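PDB 3EBR: ChrR-like cupin domain-containing protein from Ralstonia eutropha JMP134, which is of unknown function but belongs to the cupin superfamily of small beta-barrel proteins, many of whose members are metal-dependent enzymes. Local coordinates for residues N15-M20 against K32-D37; A49-E54 against S100-G105; R57-G62 against T91-H96; V66-G71 against I108-I113; A115-Y120 against V130-T135. All coordinates share one frame; numbering follows the deposited sequence. Where two conformers were deposited one is given.

Interaction 1: N15-M20 against K32-D37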
# COMPACT_ATOMS: atom_id res chain seq x y z
N ASN A 15 5.29 22.63 -14.38
CA ASN A 15 4.46 23.61 -15.11
C ASN A 15 3.49 22.95 -16.17
O ASN A 15 3.15 23.58 -17.16
CB ASN A 15 5.30 24.84 -15.62
CG ASN A 15 6.60 24.46 -16.29
OD1 ASN A 15 6.79 23.31 -16.69
ND2 ASN A 15 7.51 25.41 -16.38
N ASP A 16 3.09 21.69 -15.94
CA ASP A 16 2.09 20.95 -16.75
C ASP A 16 0.82 20.61 -15.90
O ASP A 16 -0.06 19.86 -16.35
CB ASP A 16 2.68 19.68 -17.38
CG ASP A 16 3.70 19.98 -18.47
OD1 ASP A 16 3.76 21.11 -19.02
OD2 ASP A 16 4.44 19.04 -18.82
N THR A 17 0.76 21.17 -14.69
CA THR A 17 -0.34 21.03 -13.75
C THR A 17 -0.34 22.39 -13.03
O THR A 17 0.70 22.82 -12.52
CB THR A 17 -0.18 19.81 -12.83
OG1 THR A 17 -1.24 19.83 -11.87
CG2 THR A 17 1.16 19.82 -12.10
N PRO A 18 -1.49 23.11 -13.01
CA PRO A 18 -1.45 24.44 -12.40
C PRO A 18 -1.50 24.53 -10.87
O PRO A 18 -2.04 23.63 -10.20
CB PRO A 18 -2.73 25.10 -12.95
CG PRO A 18 -3.67 24.00 -13.13
CD PRO A 18 -2.85 22.80 -13.52
N TRP A 19 -0.90 25.60 -10.34
CA TRP A 19 -0.97 25.95 -8.93
C TRP A 19 -2.37 26.50 -8.85
O TRP A 19 -2.77 27.25 -9.74
CB TRP A 19 -0.00 27.03 -8.47
CG TRP A 19 1.36 26.60 -8.13
CD1 TRP A 19 2.49 26.77 -8.85
CD2 TRP A 19 1.74 25.95 -6.91
NE1 TRP A 19 3.58 26.27 -8.16
CE2 TRP A 19 3.14 25.75 -6.97
CE3 TRP A 19 1.04 25.51 -5.77
CZ2 TRP A 19 3.86 25.11 -5.93
CZ3 TRP A 19 1.74 24.88 -4.74
CH2 TRP A 19 3.14 24.69 -4.83
N MSE A 20 -3.10 26.15 -7.80
CA MSE A 20 -4.47 26.63 -7.65
C MSE A 20 -4.84 26.84 -6.19
O MSE A 20 -4.35 26.10 -5.34
CB MSE A 20 -5.43 25.65 -8.31
CG MSE A 20 -5.40 24.21 -7.75
SE MSE A 20 -6.60 23.01 -8.69
CE MSE A 20 -7.96 23.92 -8.45
N LYS A 32 -1.03 22.01 -5.86
CA LYS A 32 -0.71 21.58 -7.22
C LYS A 32 -0.90 20.07 -7.21
O LYS A 32 -0.23 19.39 -6.43
CB LYS A 32 0.71 21.99 -7.63
CG LYS A 32 1.13 21.55 -9.06
CD LYS A 32 2.55 21.94 -9.46
CE LYS A 32 2.69 23.43 -9.72
NZ LYS A 32 4.10 23.80 -10.06
N TYR A 33 -1.79 19.55 -8.05
CA TYR A 33 -2.08 18.11 -8.12
C TYR A 33 -1.24 17.38 -9.17
O TYR A 33 -1.25 17.76 -10.35
CB TYR A 33 -3.57 17.87 -8.41
CG TYR A 33 -4.45 18.35 -7.29
CD1 TYR A 33 -4.62 17.57 -6.15
CD2 TYR A 33 -5.12 19.58 -7.35
CE1 TYR A 33 -5.42 17.99 -5.10
CE2 TYR A 33 -5.92 20.01 -6.30
CZ TYR A 33 -6.07 19.20 -5.18
OH TYR A 33 -6.83 19.59 -4.13
N PHE A 34 -0.52 16.34 -8.74
CA PHE A 34 0.31 15.49 -9.60
C PHE A 34 -0.34 14.13 -9.87
O PHE A 34 -0.21 13.61 -10.97
CB PHE A 34 1.71 15.28 -9.01
CG PHE A 34 2.56 16.51 -9.06
CD1 PHE A 34 3.34 16.78 -10.18
CD2 PHE A 34 2.57 17.41 -8.01
CE1 PHE A 34 4.14 17.91 -10.24
CE2 PHE A 34 3.36 18.55 -8.07
CZ PHE A 34 4.15 18.80 -9.19
N LYS A 35 -0.98 13.54 -8.87
CA LYS A 35 -1.62 12.25 -9.03
C LYS A 35 -2.84 12.22 -8.11
O LYS A 35 -2.79 12.81 -7.04
CB LYS A 35 -0.64 11.14 -8.66
CG LYS A 35 -0.78 9.84 -9.42
CD LYS A 35 -0.27 10.06 -10.86
CE LYS A 35 -0.38 8.87 -11.73
NZ LYS A 35 -0.07 9.25 -13.14
N ILE A 36 -3.94 11.62 -8.56
CA ILE A 36 -5.18 11.50 -7.78
C ILE A 36 -5.69 10.09 -8.03
O ILE A 36 -6.50 9.88 -8.91
CB ILE A 36 -6.23 12.58 -8.18
CG1 ILE A 36 -5.70 14.01 -7.96
CG2 ILE A 36 -7.51 12.39 -7.37
CD1 ILE A 36 -6.72 15.12 -8.28
N ASP A 37 -5.18 9.11 -7.28
CA ASP A 37 -5.57 7.70 -7.43
C ASP A 37 -6.95 7.40 -6.81
O ASP A 37 -7.08 7.41 -5.59
CB ASP A 37 -4.50 6.78 -6.80
CG ASP A 37 -4.81 5.28 -6.95
OD1 ASP A 37 -5.64 4.86 -7.79
OD2 ASP A 37 -4.19 4.49 -6.22
O HOH W 1 -3.13 20.88 -10.03
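The backbones meet where Trp19 CA comes within 4.7 Å of Lys32 CA, as the loop 15-20 runs into strand 20-21 beside strand 30-37. Lys32 first leaves its backbone with CG anti to N (chi1 179°), then bends at chi3 (-72°). That bend lays CE over one face of the Trp19 indole, 3.4 Å from the centroid of the five-membered ring and 14° off its normal, a clear CH-pi contact. Its NZ continues past the ring to donate to Gly14 O; Trp19 NE1 lies near NZ, but two donors cannot bond to each other.

Thr17 works with both branches. OG1 donates to Tyr33 O at 2.6 Å, while CG2 packs against Lys32 CG at 3.5 Å and over the Phe34 ring, 4.3 Å from its centroid. A water stitches the same corner together: it donates to Thr17 OG1 and Pro18 O and accepts from Tyr33 N, the water to Tyr33 N distance being 2.7 Å. The selenomethionine Met20 places SE in the plane of the Tyr33 ring, 5.1 Å from the centroid and beyond its edge. Helix 133-146 touches this side through Tyr143 and Arg139.

Just beyond, Phe34 and Lys35 both face Ile44 in a classic beta bulge where the chain turns a corner. Loop and strand thus join at one margin of the six-stranded sheet of the cupin barrel, with an edge-on Met-aromatic contact.

Interaction 2: A49-E54 against S100-G105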
# COMPACT_ATOMS: atom_id res chain seq x y z
N ALA A 49 1.96 27.48 1.33
CA ALA A 49 1.24 28.19 2.39
C ALA A 49 2.09 29.35 2.94
O ALA A 49 3.28 29.15 3.22
CB ALA A 49 0.87 27.24 3.50
N PRO A 50 1.49 30.57 3.06
CA PRO A 50 2.29 31.67 3.60
C PRO A 50 2.59 31.50 5.10
O PRO A 50 1.86 30.78 5.81
CB PRO A 50 1.39 32.89 3.37
CG PRO A 50 0.04 32.36 3.41
CD PRO A 50 0.13 31.03 2.73
N ALA A 51 3.66 32.16 5.54
CA ALA A 51 4.12 32.13 6.93
C ALA A 51 3.09 32.71 7.90
O ALA A 51 2.29 33.56 7.52
CB ALA A 51 5.44 32.89 7.07
N GLY A 52 3.17 32.26 9.15
CA GLY A 52 2.27 32.67 10.22
C GLY A 52 0.80 32.34 10.03
O GLY A 52 -0.06 33.19 10.30
N MSE A 53 0.51 31.12 9.60
CA MSE A 53 -0.86 30.67 9.36
C MSE A 53 -1.14 29.35 10.08
O MSE A 53 -0.47 28.35 9.81
CB MSE A 53 -1.09 30.55 7.86
CG MSE A 53 -2.54 30.33 7.46
SE MSE A 53 -2.73 30.38 5.53
CE MSE A 53 -4.68 30.00 5.44
N GLU A 54 -2.10 29.37 11.01
CA GLU A 54 -2.54 28.20 11.76
C GLU A 54 -3.66 27.63 10.92
O GLU A 54 -4.61 28.36 10.63
CB GLU A 54 -3.04 28.56 13.15
N SER A 100 2.57 27.16 10.83
CA SER A 100 3.86 27.70 10.52
C SER A 100 4.72 27.79 11.78
O SER A 100 4.21 28.12 12.85
CB SER A 100 3.68 29.09 9.92
OG SER A 100 4.92 29.67 9.55
N ALA A 101 6.02 27.49 11.63
CA ALA A 101 6.98 27.55 12.74
C ALA A 101 7.41 28.98 13.11
O ALA A 101 8.16 29.14 14.07
CB ALA A 101 8.23 26.72 12.41
N TYR A 102 6.99 29.99 12.34
CA TYR A 102 7.31 31.39 12.57
C TYR A 102 6.19 32.30 12.05
O TYR A 102 5.51 31.97 11.09
CB TYR A 102 8.66 31.74 11.93
CG TYR A 102 8.87 31.18 10.54
CD1 TYR A 102 8.23 31.74 9.42
CD2 TYR A 102 9.71 30.08 10.32
CE1 TYR A 102 8.41 31.21 8.14
CE2 TYR A 102 9.90 29.55 9.04
CZ TYR A 102 9.25 30.12 7.95
OH TYR A 102 9.45 29.59 6.70
N ALA A 103 6.02 33.45 12.70
CA ALA A 103 5.00 34.44 12.31
C ALA A 103 5.30 35.14 10.97
O ALA A 103 4.38 35.63 10.32
CB ALA A 103 4.85 35.49 13.40
N GLU A 104 6.57 35.16 10.57
CA GLU A 104 7.01 35.80 9.34
C GLU A 104 8.29 35.15 8.86
O GLU A 104 9.16 34.82 9.67
CB GLU A 104 7.21 37.28 9.62
CG GLU A 104 8.15 37.59 10.79
CD GLU A 104 8.09 39.02 11.22
OE1 GLU A 104 7.75 39.91 10.42
OE2 GLU A 104 8.41 39.25 12.40
N GLY A 105 8.40 34.95 7.55
CA GLY A 105 9.56 34.31 6.94
C GLY A 105 9.16 33.64 5.63
O GLY A 105 8.06 33.90 5.14
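Ala51 directs its methyl group at the edge of the Tyr102 ring, CB lying close to the ring plane and 3.6 Å from CE1. Tyr102 has its CG between the backbone N and the carbonyl carbon (chi1 44°), which turns the ring back along its own loop; there its OH bonds to Pro106 O. The same Ala51 CB also touches Gly105 O at 3.4 Å, so the methyl meets an aromatic edge and a neighbouring peptide carbonyl of the facing loop.

Ser100 faces the opposing loop too, and its hydroxyl donates within its own segment: OG reaches Tyr102 O at 2.8 Å, in the carbonyl plane and on a lone pair. Both segments are loops that leave barrel strands. Segment 49-54 follows strand 42-49, segment 100-105 follows strand 94-100, and their meeting joins connections from the two sheets of the cupin barrel at the protein surface.

Tyr102 O is also approached by Gly52 N at 3.1 Å, a weak bond bent to 122° at the hydrogen. A second weak bond runs the other way, from Ser100 N to Met53 O at 3.4 Å. Gly52 turns the chain between them with a positive phi (62°), a conformation favourable to glycine, and its CA comes 3.6 Å from Ala103 O. The selenomethionine Met53 has its CB directed away from 100-105, and its extended side chain packs on Ser26 and Val29.

Interaction 3: R57-G62 against T91-H96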
# COMPACT_ATOMS: atom_id res chain seq x y z
N ARG A 57 -7.54 21.78 12.36
CA ARG A 57 -7.18 20.49 12.89
C ARG A 57 -7.89 19.46 12.02
O ARG A 57 -9.05 19.67 11.64
CB ARG A 57 -7.56 20.33 14.36
CG ARG A 57 -7.05 19.02 15.00
CD ARG A 57 -7.12 19.07 16.51
NE ARG A 57 -8.48 19.33 16.99
CZ ARG A 57 -9.39 18.43 17.40
NH1 ARG A 57 -9.13 17.12 17.49
NH2 ARG A 57 -10.59 18.88 17.78
N HIS A 58 -7.18 18.41 11.65
CA HIS A 58 -7.74 17.36 10.83
C HIS A 58 -7.39 16.01 11.41
O HIS A 58 -6.35 15.86 12.04
CB HIS A 58 -7.24 17.44 9.38
CG HIS A 58 -5.76 17.23 9.20
ND1 HIS A 58 -4.88 18.28 9.05
CD2 HIS A 58 -5.02 16.10 9.12
CE1 HIS A 58 -3.65 17.80 8.90
NE2 HIS A 58 -3.71 16.48 8.94
N HIS A 59 -8.29 15.06 11.21
CA HIS A 59 -8.13 13.67 11.58
C HIS A 59 -7.89 13.08 10.22
O HIS A 59 -8.65 13.40 9.30
CB HIS A 59 -9.40 13.08 12.17
CG HIS A 59 -9.32 11.61 12.45
ND1 HIS A 59 -9.09 11.10 13.71
CD2 HIS A 59 -9.46 10.54 11.63
CE1 HIS A 59 -9.09 9.78 13.65
NE2 HIS A 59 -9.31 9.42 12.40
N HIS A 60 -6.86 12.24 10.09
CA HIS A 60 -6.53 11.58 8.82
C HIS A 60 -6.68 10.06 8.95
O HIS A 60 -6.16 9.47 9.90
CB HIS A 60 -5.13 11.97 8.34
CG HIS A 60 -4.80 11.40 7.01
ND1 HIS A 60 -5.59 11.62 5.90
CD2 HIS A 60 -3.77 10.65 6.59
CE1 HIS A 60 -5.08 10.99 4.87
NE2 HIS A 60 -3.96 10.41 5.25
N THR A 61 -7.38 9.44 7.99
CA THR A 61 -7.65 8.00 7.98
C THR A 61 -6.52 7.04 7.58
O THR A 61 -6.53 5.89 8.02
CB THR A 61 -8.89 7.73 7.08
OG1 THR A 61 -8.64 8.19 5.75
CG2 THR A 61 -10.13 8.45 7.64
N GLY A 62 -5.59 7.50 6.74
CA GLY A 62 -4.45 6.67 6.29
C GLY A 62 -3.14 7.32 6.66
O GLY A 62 -3.03 7.91 7.73
N THR A 91 1.03 8.73 10.76
CA THR A 91 0.41 7.38 10.76
C THR A 91 -1.12 7.46 10.86
O THR A 91 -1.67 8.46 11.27
CB THR A 91 0.97 6.51 11.89
OG1 THR A 91 0.86 7.21 13.13
CG2 THR A 91 2.43 6.20 11.64
N ALA A 92 -1.79 6.37 10.49
CA ALA A 92 -3.27 6.25 10.48
C ALA A 92 -4.05 6.66 11.75
O ALA A 92 -3.53 6.56 12.86
CB ALA A 92 -3.65 4.82 10.09
N SER A 93 -5.27 7.18 11.52
CA SER A 93 -6.24 7.61 12.54
C SER A 93 -5.69 8.51 13.66
O SER A 93 -5.95 8.28 14.83
CB SER A 93 -6.93 6.37 13.12
OG SER A 93 -7.47 5.58 12.06
N THR A 94 -4.93 9.52 13.27
CA THR A 94 -4.32 10.48 14.20
C THR A 94 -4.80 11.89 13.84
O THR A 94 -5.18 12.15 12.69
CB THR A 94 -2.79 10.37 14.18
OG1 THR A 94 -2.33 10.56 12.85
CG2 THR A 94 -2.37 8.99 14.68
N ARG A 95 -4.78 12.77 14.85
CA ARG A 95 -5.25 14.17 14.74
C ARG A 95 -4.09 15.15 14.83
O ARG A 95 -3.22 15.01 15.69
CB ARG A 95 -6.31 14.42 15.80
CG ARG A 95 -7.57 13.64 15.50
CD ARG A 95 -8.59 13.64 16.59
NE ARG A 95 -9.74 12.81 16.20
CZ ARG A 95 -10.78 12.49 16.98
NH1 ARG A 95 -10.89 12.94 18.24
NH2 ARG A 95 -11.74 11.71 16.48
N HIS A 96 -4.07 16.13 13.92
CA HIS A 96 -3.02 17.14 13.83
C HIS A 96 -3.50 18.52 13.40
O HIS A 96 -4.36 18.62 12.54
CB HIS A 96 -1.99 16.71 12.80
CG HIS A 96 -1.22 15.50 13.19
ND1 HIS A 96 -1.45 14.27 12.63
CD2 HIS A 96 -0.28 15.32 14.15
CE1 HIS A 96 -0.65 13.38 13.20
NE2 HIS A 96 0.07 13.99 14.13
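His58 and His96 pair across antiparallel strands and face what is probably the cupin pocket. Their amides exchange two nearly straight bonds, His58 N to His96 O and His96 N to His58 O, each 3.0 Å. His58 has CG between the backbone N and the carbonyl carbon (chi1 64°), which sets one face of its imidazole over His96 O. On this face of the sheet His58 NE2 lies 4.9 Å from His96 ND1, and a bound PEG molecule approaches the His58 side chain.

In many cupins, histidines from a His-X-His sequence like that of His58 and His60 bind a metal together with one from a later strand. Here His60 NE2 bonds to Thr63 O, ND1 bonds weakly to Glu117 O, and the ring is turned from the His58/His96 pair, so the three rings as modelled form no metal site. Strands 58-60 and 94-96 lie 149° apart in direction, so their antiparallel pairing is twisted. Thr94 O accepts from His60 N at 3.1 Å, and Ser93 with Thr94 opposite His60 makes a G1 beta bulge, Ser93 taking a positive phi.

The other face carries His59 and Arg95. Arg95, extended from CG to NE, donates from NE to His59 ND1 at 3.1 Å; the ring and guanidinium planes stand 65° apart, and each group meets its partner somewhat out of plane. The far nitrogen, His59 NE2, bonds to Glu117 of the fourth subunit, which also holds Ser93 OG. Arg57 NH1 packs 3.6 Å from Arg95 CD, both arginines reaching Asp125 through long, weak ion pairs.

Interaction 4: V66-G71 against I108-I113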
# COMPACT_ATOMS: atom_id res chain seq x y z
N VAL A 66 5.38 13.58 4.22
CA VAL A 66 5.60 14.99 3.91
C VAL A 66 7.09 15.31 3.82
O VAL A 66 7.81 15.09 4.79
CB VAL A 66 5.00 15.94 4.98
CG1 VAL A 66 5.22 17.38 4.55
CG2 VAL A 66 3.52 15.69 5.20
N TYR A 67 7.53 15.77 2.64
CA TYR A 67 8.89 16.23 2.40
C TYR A 67 8.79 17.76 2.28
O TYR A 67 8.10 18.27 1.39
CB TYR A 67 9.51 15.63 1.14
CG TYR A 67 10.85 16.27 0.82
CD1 TYR A 67 11.97 15.98 1.58
CD2 TYR A 67 10.97 17.20 -0.21
CE1 TYR A 67 13.21 16.58 1.31
CE2 TYR A 67 12.20 17.82 -0.48
CZ TYR A 67 13.31 17.49 0.28
OH TYR A 67 14.52 18.08 0.00
N THR A 68 9.50 18.47 3.15
CA THR A 68 9.47 19.94 3.17
C THR A 68 10.47 20.49 2.16
O THR A 68 11.68 20.34 2.33
CB THR A 68 9.79 20.44 4.58
OG1 THR A 68 8.89 19.81 5.50
CG2 THR A 68 9.67 21.96 4.67
N VAL A 69 9.94 21.12 1.11
CA VAL A 69 10.77 21.69 0.04
C VAL A 69 11.40 22.97 0.57
O VAL A 69 12.61 23.18 0.39
CB VAL A 69 9.96 21.88 -1.26
CG1 VAL A 69 10.84 22.44 -2.35
CG2 VAL A 69 9.38 20.54 -1.70
N GLN A 70 10.60 23.82 1.21
CA GLN A 70 11.12 25.04 1.85
C GLN A 70 10.20 25.49 2.98
O GLN A 70 9.03 25.10 3.03
CB GLN A 70 11.35 26.20 0.89
CG GLN A 70 10.12 26.82 0.24
CD GLN A 70 10.41 28.22 -0.28
OE1 GLN A 70 11.45 28.46 -0.90
NE2 GLN A 70 9.50 29.15 -0.03
N GLY A 71 10.76 26.34 3.83
CA GLY A 71 10.07 26.88 4.98
C GLY A 71 10.12 25.92 6.14
O GLY A 71 10.74 24.85 6.05
N ILE A 108 5.88 28.28 3.14
CA ILE A 108 6.03 26.85 3.35
C ILE A 108 5.58 26.10 2.11
O ILE A 108 4.41 26.22 1.74
CB ILE A 108 5.21 26.34 4.58
CG1 ILE A 108 5.75 26.90 5.91
CG2 ILE A 108 5.24 24.81 4.68
CD1 ILE A 108 5.58 28.39 6.16
N ILE A 109 6.49 25.37 1.47
CA ILE A 109 6.20 24.53 0.30
C ILE A 109 6.46 23.11 0.79
O ILE A 109 7.53 22.86 1.37
CB ILE A 109 7.09 24.80 -0.92
CG1 ILE A 109 7.14 26.29 -1.30
CG2 ILE A 109 6.61 23.95 -2.12
CD1 ILE A 109 5.85 26.86 -1.77
N THR A 110 5.52 22.19 0.59
CA THR A 110 5.67 20.79 1.01
C THR A 110 5.20 19.82 -0.06
O THR A 110 4.19 20.07 -0.70
CB THR A 110 4.87 20.48 2.30
OG1 THR A 110 3.46 20.66 2.06
CG2 THR A 110 5.32 21.37 3.45
N PHE A 111 5.95 18.72 -0.23
CA PHE A 111 5.63 17.65 -1.17
C PHE A 111 4.96 16.61 -0.30
O PHE A 111 5.60 16.06 0.58
CB PHE A 111 6.86 17.10 -1.87
CG PHE A 111 6.56 15.93 -2.76
CD1 PHE A 111 5.88 16.11 -3.95
CD2 PHE A 111 6.98 14.64 -2.41
CE1 PHE A 111 5.60 15.04 -4.78
CE2 PHE A 111 6.71 13.56 -3.26
CZ PHE A 111 6.01 13.76 -4.43
N ASN A 112 3.69 16.33 -0.58
CA ASN A 112 2.86 15.44 0.20
C ASN A 112 2.34 14.24 -0.57
O ASN A 112 1.99 14.39 -1.73
CB ASN A 112 1.63 16.22 0.65
CG ASN A 112 1.99 17.59 1.16
OD1 ASN A 112 2.74 17.74 2.13
ND2 ASN A 112 1.47 18.61 0.50
N ILE A 113 2.30 13.07 0.08
CA ILE A 113 1.76 11.84 -0.47
C ILE A 113 0.77 11.44 0.61
O ILE A 113 1.18 10.94 1.65
CB ILE A 113 2.80 10.76 -0.72
CG1 ILE A 113 3.85 11.30 -1.70
CG2 ILE A 113 2.13 9.50 -1.26
CD1 ILE A 113 4.76 10.27 -2.20
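Gln70 lies across Ile109 with its aliphatic part. From CB, the first torsion (chi1 66°) puts CG between the backbone N and the carbonyl carbon, where CG meets Ile109 CG1 at 3.4 Å. The chain then extends: CD passes the same CG1 at 3.9 Å, and NE2 skirts it before donating to Asp107 O, which gives the amide nitrogen a partner. A hydrocarbon stem thus rests on isoleucine while the polar end is satisfied beyond it.

Behind this pair the register shifts by one residue. Val69 N and Gln70 N both donate to Ile109 O, at 3.0 and 3.2 Å, from the same face of its carbonyl plane; the Val69 bond is bent to 135° at the hydrogen, the Gln70 bond almost straight. Ile109 N answers to Gln70 O, and Val69 CB packs 4.0 Å from Ile109 CG2.

Farther along, Tyr67 and Phe111 form a regular hydrogen-bonded pair, Phe111 N reaching Tyr67 O at 2.7 Å. Their rings lead outward and stack on Phe111 and Tyr67 of the second subunit. The other face of the sheet carries Val66 alongside Asn112, with Val66 CG1 3.5 Å from Asn112 OD1; that oxygen also accepts Thr110 OG1 in its carbonyl plane, on a lone pair.

Two antiparallel strands of the larger sheet of the cupin barrel are joined here, with Val69 and Gln70 opposite Ile109 as a classic beta bulge.

Interaction 5: A115-Y120 against V130-T135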
# COMPACT_ATOMS: atom_id res chain seq x y z
N ALA A 115 -2.54 9.23 1.70
CA ALA A 115 -3.34 8.04 1.47
C ALA A 115 -4.55 8.16 2.37
O ALA A 115 -4.38 8.31 3.56
CB ALA A 115 -2.56 6.80 1.81
N GLY A 116 -5.76 8.12 1.81
CA GLY A 116 -7.00 8.22 2.59
C GLY A 116 -7.57 9.63 2.62
O GLY A 116 -7.07 10.53 1.94
N GLU A 117 -8.59 9.82 3.46
CA GLU A 117 -9.29 11.09 3.59
C GLU A 117 -8.81 11.92 4.76
O GLU A 117 -8.31 11.37 5.73
CB GLU A 117 -10.78 10.85 3.76
CG GLU A 117 -11.38 9.94 2.71
CD GLU A 117 -12.89 9.91 2.71
OE1 GLU A 117 -13.53 10.29 3.72
OE2 GLU A 117 -13.44 9.48 1.69
N LEU A 118 -8.99 13.24 4.64
CA LEU A 118 -8.66 14.25 5.66
C LEU A 118 -9.99 14.76 6.20
O LEU A 118 -10.68 15.49 5.49
CB LEU A 118 -7.83 15.40 5.07
CG LEU A 118 -6.39 15.14 4.61
CD1 LEU A 118 -5.85 16.35 3.86
CD2 LEU A 118 -5.51 14.83 5.79
N LEU A 119 -10.35 14.38 7.42
CA LEU A 119 -11.59 14.79 8.08
C LEU A 119 -11.29 16.01 8.96
O LEU A 119 -10.67 15.87 10.01
CB LEU A 119 -12.16 13.64 8.92
CG LEU A 119 -12.43 12.31 8.18
CD1 LEU A 119 -12.82 11.22 9.18
CD2 LEU A 119 -13.49 12.48 7.11
N TYR A 120 -11.71 17.20 8.52
CA TYR A 120 -11.46 18.46 9.27
C TYR A 120 -12.42 18.55 10.44
O TYR A 120 -13.59 18.21 10.28
CB TYR A 120 -11.53 19.68 8.34
CG TYR A 120 -10.44 19.61 7.30
CD1 TYR A 120 -9.16 20.13 7.57
CD2 TYR A 120 -10.64 18.98 6.08
CE1 TYR A 120 -8.13 20.05 6.62
CE2 TYR A 120 -9.62 18.89 5.14
CZ TYR A 120 -8.37 19.42 5.41
OH TYR A 120 -7.36 19.33 4.46
N VAL A 130 -14.48 17.29 4.68
CA VAL A 130 -13.76 16.09 4.29
C VAL A 130 -13.07 16.35 2.96
O VAL A 130 -13.70 16.88 2.05
CB VAL A 130 -14.66 14.87 4.12
CG1 VAL A 130 -13.83 13.66 3.73
CG2 VAL A 130 -15.41 14.59 5.40
N GLU A 131 -11.77 16.03 2.87
CA GLU A 131 -11.00 16.14 1.64
C GLU A 131 -10.52 14.76 1.29
O GLU A 131 -9.96 14.06 2.14
CB GLU A 131 -9.82 17.11 1.74
CG GLU A 131 -10.24 18.56 1.65
CD GLU A 131 -10.83 18.90 0.31
OE1 GLU A 131 -10.20 18.57 -0.71
OE2 GLU A 131 -11.93 19.50 0.29
N ASN A 132 -10.75 14.38 0.03
CA ASN A 132 -10.39 13.09 -0.48
C ASN A 132 -10.05 13.21 -1.95
O ASN A 132 -9.98 14.32 -2.47
CB ASN A 132 -11.55 12.11 -0.19
CG ASN A 132 -12.88 12.55 -0.77
OD1 ASN A 132 -12.98 13.36 -1.69
ND2 ASN A 132 -13.94 11.99 -0.21
N TRP A 133 -9.84 12.07 -2.62
CA TRP A 133 -9.52 12.08 -4.04
C TRP A 133 -10.65 12.70 -4.88
O TRP A 133 -10.37 13.30 -5.92
CB TRP A 133 -9.19 10.66 -4.56
CG TRP A 133 -10.34 9.73 -4.74
CD1 TRP A 133 -10.78 8.78 -3.87
CD2 TRP A 133 -11.20 9.65 -5.88
NE1 TRP A 133 -11.86 8.12 -4.39
CE2 TRP A 133 -12.14 8.64 -5.63
CE3 TRP A 133 -11.26 10.35 -7.10
CZ2 TRP A 133 -13.15 8.30 -6.55
CZ3 TRP A 133 -12.26 10.03 -8.01
CH2 TRP A 133 -13.19 9.01 -7.74
N LYS A 134 -11.92 12.50 -4.47
CA LYS A 134 -13.08 13.04 -5.18
C LYS A 134 -13.10 14.57 -5.11
O LYS A 134 -13.27 15.22 -6.14
CB LYS A 134 -14.40 12.47 -4.64
CG LYS A 134 -14.57 10.98 -4.85
CD LYS A 134 -15.92 10.47 -4.35
CE LYS A 134 -16.15 9.03 -4.82
NZ LYS A 134 -17.47 8.50 -4.35
N THR A 135 -12.91 15.12 -3.90
CA THR A 135 -12.87 16.58 -3.71
C THR A 135 -11.62 17.19 -4.40
O THR A 135 -11.68 18.33 -4.87
CB THR A 135 -12.87 16.97 -2.22
OG1 THR A 135 -11.70 16.44 -1.60
CG2 THR A 135 -14.13 16.45 -1.50
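Leu118 and Glu131 join the two arms of the beta hairpin 118-121/127-131, which leads straight into helix 133-146. Leu118 N bonds to Glu131 O at 2.8 Å and Glu131 N to Leu118 O at 2.9 Å, making a hydrogen-bonded antiparallel pair. Next to it, Leu119 and Val130 form a non-hydrogen-bonded pair with their side chains side by side, Leu119 CD2 touching Val130 CG2.

On the Leu118 face the Tyr120 ring presents an edge to Glu131, CE2 lying 3.6 Å from Glu131 CG. Glu131 bends at chi2 (-64°), which swings its carboxylate off the ring toward the helix, where OE1 forms a salt bridge with Arg139.

Glu117 and Asn132 run alongside each other in the same direction. Asn132 ND2 donates to Glu117 OE2 at 3.2 Å within its own amide plane, yet arrives above the carboxylate, whose plane is turned 63° from the amide. OE2 also accepts from Ser93 and His59 of the fourth subunit, so three donors grip this one oxygen at a subunit interface. The other oxygen, OE1, rests against Val130 CG1 at 3.4 Å.

Asn132 uses its remaining amide atom for the helix. Its CG lies between the backbone N and the carbonyl carbon (chi1 57°), and OD1 takes Thr135 N at 2.8 Å, while Thr135 OG1 accepts from Asn132 N, also at 2.8 Å. These reciprocal bonds, with Asn132 as N-cap, define a capping box where a barrel hairpin passes into a helix.

Overall arrangement
Interactions 1, 3 and 4 are buried, interaction 5 partly so, and interaction 2 lies at the surface, about 17 Å from the chain centre, where its bonds between segments are weak. Interactions 1 and 4 reach the six-stranded sheet; interactions 3 and 5 share the five-stranded one, strands 58-60 and 118-121 being neighbours. Interaction 2 adjoins interaction 4 through Ala49 O and Ile108 N, 2.7 Å apart. Chemistry follows place: water and aromatic faces at the sheet margin in 1, apolar pairs around a bulge in 4, histidines and charged groups in 3 and 5. Interactions 3 and 5 meet the fourth subunit; 3 also touches the second, on which 4 stacks its rings.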